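Local coordinates for aminotransferase, class V family protein (Trichomonas vaginalis, PDB 5F8V) that probably catalyses the pyridoxal-phosphate-dependent transamination between O-phospho-L-serine and 2-oxoglutarate that yields 3-phosphooxypyruvate and L-glutamate, a step of L-serine biosynthesis, at residues Trp142-Asn156 against Phe167-Asn181. Sequence-based numbering, arbitrary orientation.
Sequences WKLSEDAAYFYYCDN and FPDVPAPLIIDMSSN
Phe151 to Cys154 pair in parallel with Leu174 to Asp177, joining two central strands of the large-domain sheet of a class-V aminotransferase. A ladder of five backbone hydrogen bonds runs from Phe151 N to Pro173 O (3.0 Å) up to Asp155 N on Asp177 O. The bond from Ile175 N to Phe151 O is nearly straight (170° at the hydrogen).

On the face bearing Phe151 and Tyr153, apolar groups pack against the rings. Pro168 CG lies over one face of Tyr153, 4.0 Å from the ring centroid, and Ile176 CG2 over the opposite face. Val170 places CG1 over the Phe151 ring and also against the Trp142 edge (CG1 to CZ3 3.8 Å). On the other face, Ile175 CD1 sits 3.6 Å from the Tyr150 ring centroid; a chi1 of 53° puts Tyr150 CG between its backbone N and carbonyl carbon, bringing the ring under Ile175 CD1. Ile175 CG2 turns to Tyr152 instead.

Polar side chains bind at the C-terminal strand ends. Asn181 ND2 gives Asp155 OD2 a nearly straight bond (2.8 Å) on the anti side, tilted out of the carboxylate plane, and Arg185 forms a salt bridge to the same oxygen; Tyr153 OH donates to OD1 from above the carboxylate plane. Asn156 ND2 reaches Ser180 OG at 2.7 Å, while Asn156 OD1 is hydrogen-bonded to Ser301 OG. Asp177 OD1 accepts Ser179 N, an Asx turn, and Ser179 OG, and a water links OD2 to Tyr152 OH.

Thus both oxygens of buried Asp155 are engaged, which would stabilise its negative charge and fix the carboxylate's rotation where the paired strands give way to loops.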
loop_
_atom_site.group_PDB
_atom_site.type_symbol
_atom_site.label_atom_id
_atom_site.label_comp_id
_atom_site.label_asym_id
_atom_site.label_seq_id
_atom_site.Cartn_x
_atom_site.Cartn_y
_atom_site.Cartn_z
ATOM N N TRP A 142 0.677 34.201 -13.180
ATOM C CA TRP A 142 -0.223 33.062 -13.058
ATOM C C TRP A 142 -1.578 33.412 -13.671
ATOM O O TRP A 142 -2.129 34.483 -13.392
ATOM C CB TRP A 142 -0.418 32.681 -11.582
ATOM C CG TRP A 142 0.831 32.201 -10.866
ATOM C CD1 TRP A 142 2.112 32.178 -11.351
ATOM C CD2 TRP A 142 0.911 31.723 -9.516
ATOM N NE1 TRP A 142 2.977 31.711 -10.393
ATOM C CE2 TRP A 142 2.268 31.418 -9.259
ATOM C CE3 TRP A 142 -0.037 31.502 -8.507
ATOM C CZ2 TRP A 142 2.705 30.920 -8.031
ATOM C CZ3 TRP A 142 0.395 31.010 -7.281
ATOM C CH2 TRP A 142 1.760 30.727 -7.051
ATOM N N LYS A 143 -2.090 32.508 -14.507
ATOM C CA LYS A 143 -3.405 32.641 -15.132
ATOM C C LYS A 143 -4.348 31.636 -14.476
ATOM O O LYS A 143 -4.325 30.449 -14.805
ATOM C CB LYS A 143 -3.310 32.411 -16.652
ATOM C CG LYS A 143 -3.127 33.683 -17.482
ATOM C CD LYS A 143 -1.908 34.494 -17.062
ATOM C CE LYS A 143 -1.812 35.809 -17.811
ATOM N NZ LYS A 143 -0.721 36.672 -17.265
ATOM N N LEU A 144 -5.156 32.119 -13.532
ATOM C CA LEU A 144 -6.087 31.269 -12.788
ATOM C C LEU A 144 -7.413 31.140 -13.538
ATOM O O LEU A 144 -7.772 32.005 -14.334
ATOM C CB LEU A 144 -6.331 31.830 -11.381
ATOM C CG LEU A 144 -5.116 32.254 -10.547
ATOM C CD1 LEU A 144 -5.558 32.538 -9.119
ATOM C CD2 LEU A 144 -3.998 31.220 -10.573
ATOM N N SER A 145 -8.131 30.054 -13.261
ATOM C CA SER A 145 -9.408 29.754 -13.910
ATOM C C SER A 145 -10.555 30.325 -13.090
ATOM O O SER A 145 -10.457 30.433 -11.867
ATOM C CB SER A 145 -9.581 28.248 -14.066
ATOM O OG SER A 145 -8.575 27.718 -14.906
ATOM N N GLU A 146 -11.646 30.667 -13.770
ATOM C CA GLU A 146 -12.761 31.384 -13.147
ATOM C C GLU A 146 -13.432 30.559 -12.049
ATOM O O GLU A 146 -13.560 31.019 -10.912
ATOM C CB GLU A 146 -13.800 31.801 -14.203
ATOM C CG GLU A 146 -14.833 32.811 -13.709
ATOM C CD GLU A 146 -16.031 32.930 -14.642
ATOM O OE1 GLU A 146 -17.171 32.676 -14.187
ATOM O OE2 GLU A 146 -15.835 33.274 -15.829
ATOM N N ASP A 147 -13.842 29.344 -12.396
ATOM C CA ASP A 147 -14.606 28.485 -11.487
ATOM C C ASP A 147 -13.750 27.284 -11.068
ATOM O O ASP A 147 -14.152 26.138 -11.227
ATOM C CB ASP A 147 -15.908 28.039 -12.179
ATOM C CG ASP A 147 -16.852 27.296 -11.245
ATOM O OD1 ASP A 147 -17.047 27.736 -10.091
ATOM O OD2 ASP A 147 -17.398 26.261 -11.671
ATOM N N ALA A 148 -12.566 27.567 -10.526
ATOM C CA ALA A 148 -11.596 26.522 -10.182
ATOM C C ALA A 148 -11.989 25.781 -8.903
ATOM O O ALA A 148 -12.266 26.398 -7.883
ATOM C CB ALA A 148 -10.202 27.111 -10.052
ATOM N N ALA A 149 -12.009 24.452 -8.976
ATOM C CA ALA A 149 -12.346 23.602 -7.839
ATOM C C ALA A 149 -11.247 23.635 -6.778
ATOM O O ALA A 149 -11.518 23.486 -5.575
ATOM C CB ALA A 149 -12.583 22.167 -8.300
ATOM N N TYR A 150 -10.011 23.805 -7.241
ATOM C CA TYR A 150 -8.854 23.880 -6.371
ATOM C C TYR A 150 -7.643 24.419 -7.132
ATOM O O TYR A 150 -7.678 24.558 -8.367
ATOM C CB TYR A 150 -8.545 22.497 -5.759
ATOM C CG TYR A 150 -8.387 21.348 -6.748
ATOM C CD1 TYR A 150 -9.381 20.376 -6.889
ATOM C CD2 TYR A 150 -7.222 21.203 -7.508
ATOM C CE1 TYR A 150 -9.235 19.315 -7.780
ATOM C CE2 TYR A 150 -7.065 20.154 -8.400
ATOM C CZ TYR A 150 -8.067 19.208 -8.529
ATOM O OH TYR A 150 -7.899 18.175 -9.411
ATOM N N PHE A 151 -6.599 24.738 -6.371
ATOM C CA PHE A 151 -5.296 25.133 -6.880
ATOM C C PHE A 151 -4.315 24.067 -6.390
ATOM O O PHE A 151 -4.035 23.985 -5.193
ATOM C CB PHE A 151 -4.907 26.512 -6.344
ATOM C CG PHE A 151 -3.588 27.021 -6.853
ATOM C CD1 PHE A 151 -3.534 27.882 -7.946
ATOM C CD2 PHE A 151 -2.395 26.652 -6.231
ATOM C CE1 PHE A 151 -2.318 28.364 -8.407
ATOM C CE2 PHE A 151 -1.182 27.120 -6.690
ATOM C CZ PHE A 151 -1.140 27.981 -7.782
ATOM N N TYR A 152 -3.826 23.241 -7.310
ATOM C CA TYR A 152 -2.926 22.140 -6.973
ATOM C C TYR A 152 -1.482 22.566 -7.170
ATOM O O TYR A 152 -1.158 23.202 -8.175
ATOM C CB TYR A 152 -3.225 20.917 -7.842
ATOM C CG TYR A 152 -2.353 19.722 -7.523
ATOM C CD1 TYR A 152 -1.028 19.648 -7.976
ATOM C CD2 TYR A 152 -2.846 18.660 -6.763
ATOM C CE1 TYR A 152 -0.226 18.566 -7.669
ATOM C CE2 TYR A 152 -2.050 17.568 -6.466
ATOM C CZ TYR A 152 -0.749 17.530 -6.924
ATOM O OH TYR A 152 0.035 16.460 -6.629
ATOM N N TYR A 153 -0.617 22.201 -6.224
ATOM C CA TYR A 153 0.831 22.425 -6.370
ATOM C C TYR A 153 1.668 21.524 -5.483
ATOM O O TYR A 153 1.169 20.937 -4.530
ATOM C CB TYR A 153 1.196 23.888 -6.109
ATOM C CG TYR A 153 1.431 24.274 -4.661
ATOM C CD1 TYR A 153 0.366 24.500 -3.794
ATOM C CD2 TYR A 153 2.723 24.452 -4.171
ATOM C CE1 TYR A 153 0.582 24.874 -2.466
ATOM C CE2 TYR A 153 2.943 24.833 -2.858
ATOM C CZ TYR A 153 1.863 25.041 -2.005
ATOM O OH TYR A 153 2.102 25.420 -0.707
ATOM N N CYS A 154 2.951 21.449 -5.813
ATOM C CA CYS A 154 3.920 20.637 -5.085
ATOM C C CYS A 154 4.779 21.542 -4.214
ATOM O O CYS A 154 5.508 22.407 -4.716
ATOM C CB CYS A 154 4.804 19.875 -6.057
ATOM S SG CYS A 154 5.900 18.719 -5.239
ATOM N N ASP A 155 4.683 21.353 -2.906
ATOM C CA ASP A 155 5.397 22.221 -1.976
ATOM C C ASP A 155 6.914 22.054 -2.082
ATOM O O ASP A 155 7.644 23.021 -1.902
ATOM C CB ASP A 155 4.928 21.976 -0.540
ATOM C CG ASP A 155 5.172 23.166 0.356
ATOM O OD1 ASP A 155 4.786 24.286 -0.018
ATOM O OD2 ASP A 155 5.747 22.980 1.440
ATOM N N ASN A 156 7.381 20.839 -2.380
ATOM C CA ASN A 156 8.812 20.579 -2.558
ATOM C C ASN A 156 9.085 19.653 -3.746
ATOM O O ASN A 156 8.760 18.463 -3.704
ATOM C CB ASN A 156 9.416 20.003 -1.269
ATOM C CG ASN A 156 10.913 19.781 -1.387
ATOM O OD1 ASN A 156 11.695 20.732 -1.416
ATOM N ND2 ASN A 156 11.313 18.525 -1.524
ATOM N N PHE A 167 2.797 29.210 1.750
ATOM C CA PHE A 167 1.727 28.808 0.822
ATOM C C PHE A 167 1.410 29.953 -0.150
ATOM O O PHE A 167 1.478 31.116 0.238
ATOM C CB PHE A 167 0.435 28.425 1.561
ATOM C CG PHE A 167 0.530 27.176 2.417
ATOM C CD1 PHE A 167 1.629 26.303 2.369
ATOM C CD2 PHE A 167 -0.525 26.856 3.266
ATOM C CE1 PHE A 167 1.668 25.175 3.164
ATOM C CE2 PHE A 167 -0.488 25.719 4.055
ATOM C CZ PHE A 167 0.608 24.881 4.008
ATOM N N PRO A 168 1.080 29.625 -1.417
ATOM C CA PRO A 168 0.602 30.658 -2.336
ATOM C C PRO A 168 -0.699 31.318 -1.865
ATOM O O PRO A 168 -1.454 30.727 -1.080
ATOM C CB PRO A 168 0.348 29.892 -3.639
ATOM C CG PRO A 168 1.160 28.655 -3.534
ATOM C CD PRO A 168 1.168 28.311 -2.077
ATOM N N ASP A 169 -0.925 32.539 -2.344
ATOM C CA ASP A 169 -2.160 33.278 -2.117
ATOM C C ASP A 169 -3.010 33.214 -3.388
ATOM O O ASP A 169 -2.705 33.873 -4.382
ATOM C CB ASP A 169 -1.825 34.730 -1.751
ATOM C CG ASP A 169 -3.045 35.540 -1.347
ATOM O OD1 ASP A 169 -4.059 34.946 -0.908
ATOM O OD2 ASP A 169 -2.975 36.786 -1.447
ATOM N N VAL A 170 -4.051 32.386 -3.358
ATOM C CA VAL A 170 -4.971 32.235 -4.482
ATOM C C VAL A 170 -6.395 32.045 -3.962
ATOM O O VAL A 170 -6.583 31.612 -2.818
ATOM C CB VAL A 170 -4.596 31.045 -5.403
ATOM C CG1 VAL A 170 -3.246 31.280 -6.068
ATOM C CG2 VAL A 170 -4.617 29.723 -4.652
ATOM N N PRO A 171 -7.408 32.366 -4.793
ATOM C CA PRO A 171 -8.786 32.234 -4.298
ATOM C C PRO A 171 -9.185 30.795 -3.949
ATOM O O PRO A 171 -9.668 30.554 -2.841
ATOM C CB PRO A 171 -9.626 32.781 -5.459
ATOM C CG PRO A 171 -8.712 33.738 -6.155
ATOM C CD PRO A 171 -7.376 33.046 -6.105
ATOM N N ALA A 172 -8.943 29.852 -4.863
ATOM C CA ALA A 172 -9.379 28.468 -4.657
ATOM C C ALA A 172 -8.607 27.794 -3.510
ATOM O O ALA A 172 -7.483 28.212 -3.188
ATOM C CB ALA A 172 -9.247 27.663 -5.940
ATOM N N PRO A 173 -9.215 26.770 -2.876
ATOM C CA PRO A 173 -8.497 26.042 -1.825
ATOM C C PRO A 173 -7.287 25.274 -2.365
ATOM O O PRO A 173 -7.316 24.775 -3.491
ATOM C CB PRO A 173 -9.554 25.085 -1.250
ATOM C CG PRO A 173 -10.655 25.052 -2.248
ATOM C CD PRO A 173 -10.634 26.377 -2.946
ATOM N N LEU A 174 -6.237 25.205 -1.560
ATOM C CA LEU A 174 -4.975 24.590 -1.970
ATOM C C LEU A 174 -5.041 23.086 -1.809
ATOM O O LEU A 174 -5.550 22.577 -0.794
ATOM C CB LEU A 174 -3.820 25.120 -1.122
ATOM C CG LEU A 174 -3.534 26.625 -1.194
ATOM C CD1 LEU A 174 -2.618 27.026 -0.049
ATOM C CD2 LEU A 174 -2.935 27.016 -2.535
ATOM N N ILE A 175 -4.528 22.376 -2.809
ATOM C CA ILE A 175 -4.260 20.950 -2.684
ATOM C C ILE A 175 -2.760 20.776 -2.888
ATOM O O ILE A 175 -2.251 21.072 -3.971
ATOM C CB ILE A 175 -5.060 20.112 -3.693
ATOM C CG1 ILE A 175 -6.561 20.294 -3.415
ATOM C CG2 ILE A 175 -4.644 18.649 -3.587
ATOM C CD1 ILE A 175 -7.487 19.391 -4.181
ATOM N N ILE A 176 -2.074 20.296 -1.850
ATOM C CA ILE A 176 -0.630 20.391 -1.768
ATOM C C ILE A 176 0.023 19.006 -1.677
ATOM O O ILE A 176 -0.267 18.226 -0.755
ATOM C CB ILE A 176 -0.177 21.262 -0.565
ATOM C CG1 ILE A 176 -1.056 22.520 -0.436
ATOM C CG2 ILE A 176 1.291 21.621 -0.702
ATOM C CD1 ILE A 176 -0.595 23.530 0.590
ATOM N N ASP A 177 0.904 18.706 -2.631
ATOM C CA ASP A 177 1.761 17.510 -2.533
ATOM C C ASP A 177 2.965 17.864 -1.677
ATOM O O ASP A 177 3.862 18.601 -2.117
ATOM C CB ASP A 177 2.198 17.020 -3.916
ATOM C CG ASP A 177 3.033 15.726 -3.867
ATOM O OD1 ASP A 177 3.261 15.147 -2.786
ATOM O OD2 ASP A 177 3.460 15.286 -4.941
ATOM N N MET A 178 2.971 17.332 -0.453
ATOM C CA MET A 178 4.065 17.511 0.482
ATOM C C MET A 178 4.841 16.218 0.688
ATOM O O MET A 178 5.402 15.981 1.773
ATOM C CB MET A 178 3.499 17.996 1.808
ATOM C CG MET A 178 2.898 19.389 1.723
ATOM S SD MET A 178 2.494 19.936 3.389
ATOM C CE MET A 178 2.290 21.703 3.138
ATOM N N SER A 179 4.892 15.385 -0.346
ATOM C CA SER A 179 5.504 14.055 -0.204
ATOM C C SER A 179 6.932 14.146 0.327
ATOM O O SER A 179 7.273 13.493 1.321
ATOM C CB SER A 179 5.428 13.283 -1.516
ATOM O OG SER A 179 4.100 12.820 -1.726
ATOM N N SER A 180 7.731 15.028 -0.256
ATOM C CA SER A 180 9.150 15.128 0.095
ATOM C C SER A 180 9.503 16.156 1.177
ATOM O O SER A 180 10.682 16.318 1.491
ATOM C CB SER A 180 9.962 15.400 -1.172
ATOM O OG SER A 180 9.476 16.550 -1.836
ATOM N N ASN A 181 8.521 16.855 1.751
ATOM C CA ASN A 181 8.808 17.738 2.897
ATOM C C ASN A 181 7.819 17.651 4.077
ATOM O O ASN A 181 7.823 18.516 4.965
ATOM C CB ASN A 181 9.028 19.192 2.419
ATOM C CG ASN A 181 7.733 19.955 2.162
ATOM O OD1 ASN A 181 6.648 19.387 2.126
ATOM N ND2 ASN A 181 7.855 21.262 1.974
HETATM O O HOH W 1 2.596 16.606 -7.418
HETATM O O HOH W 2 6.635 17.544 -1.803
#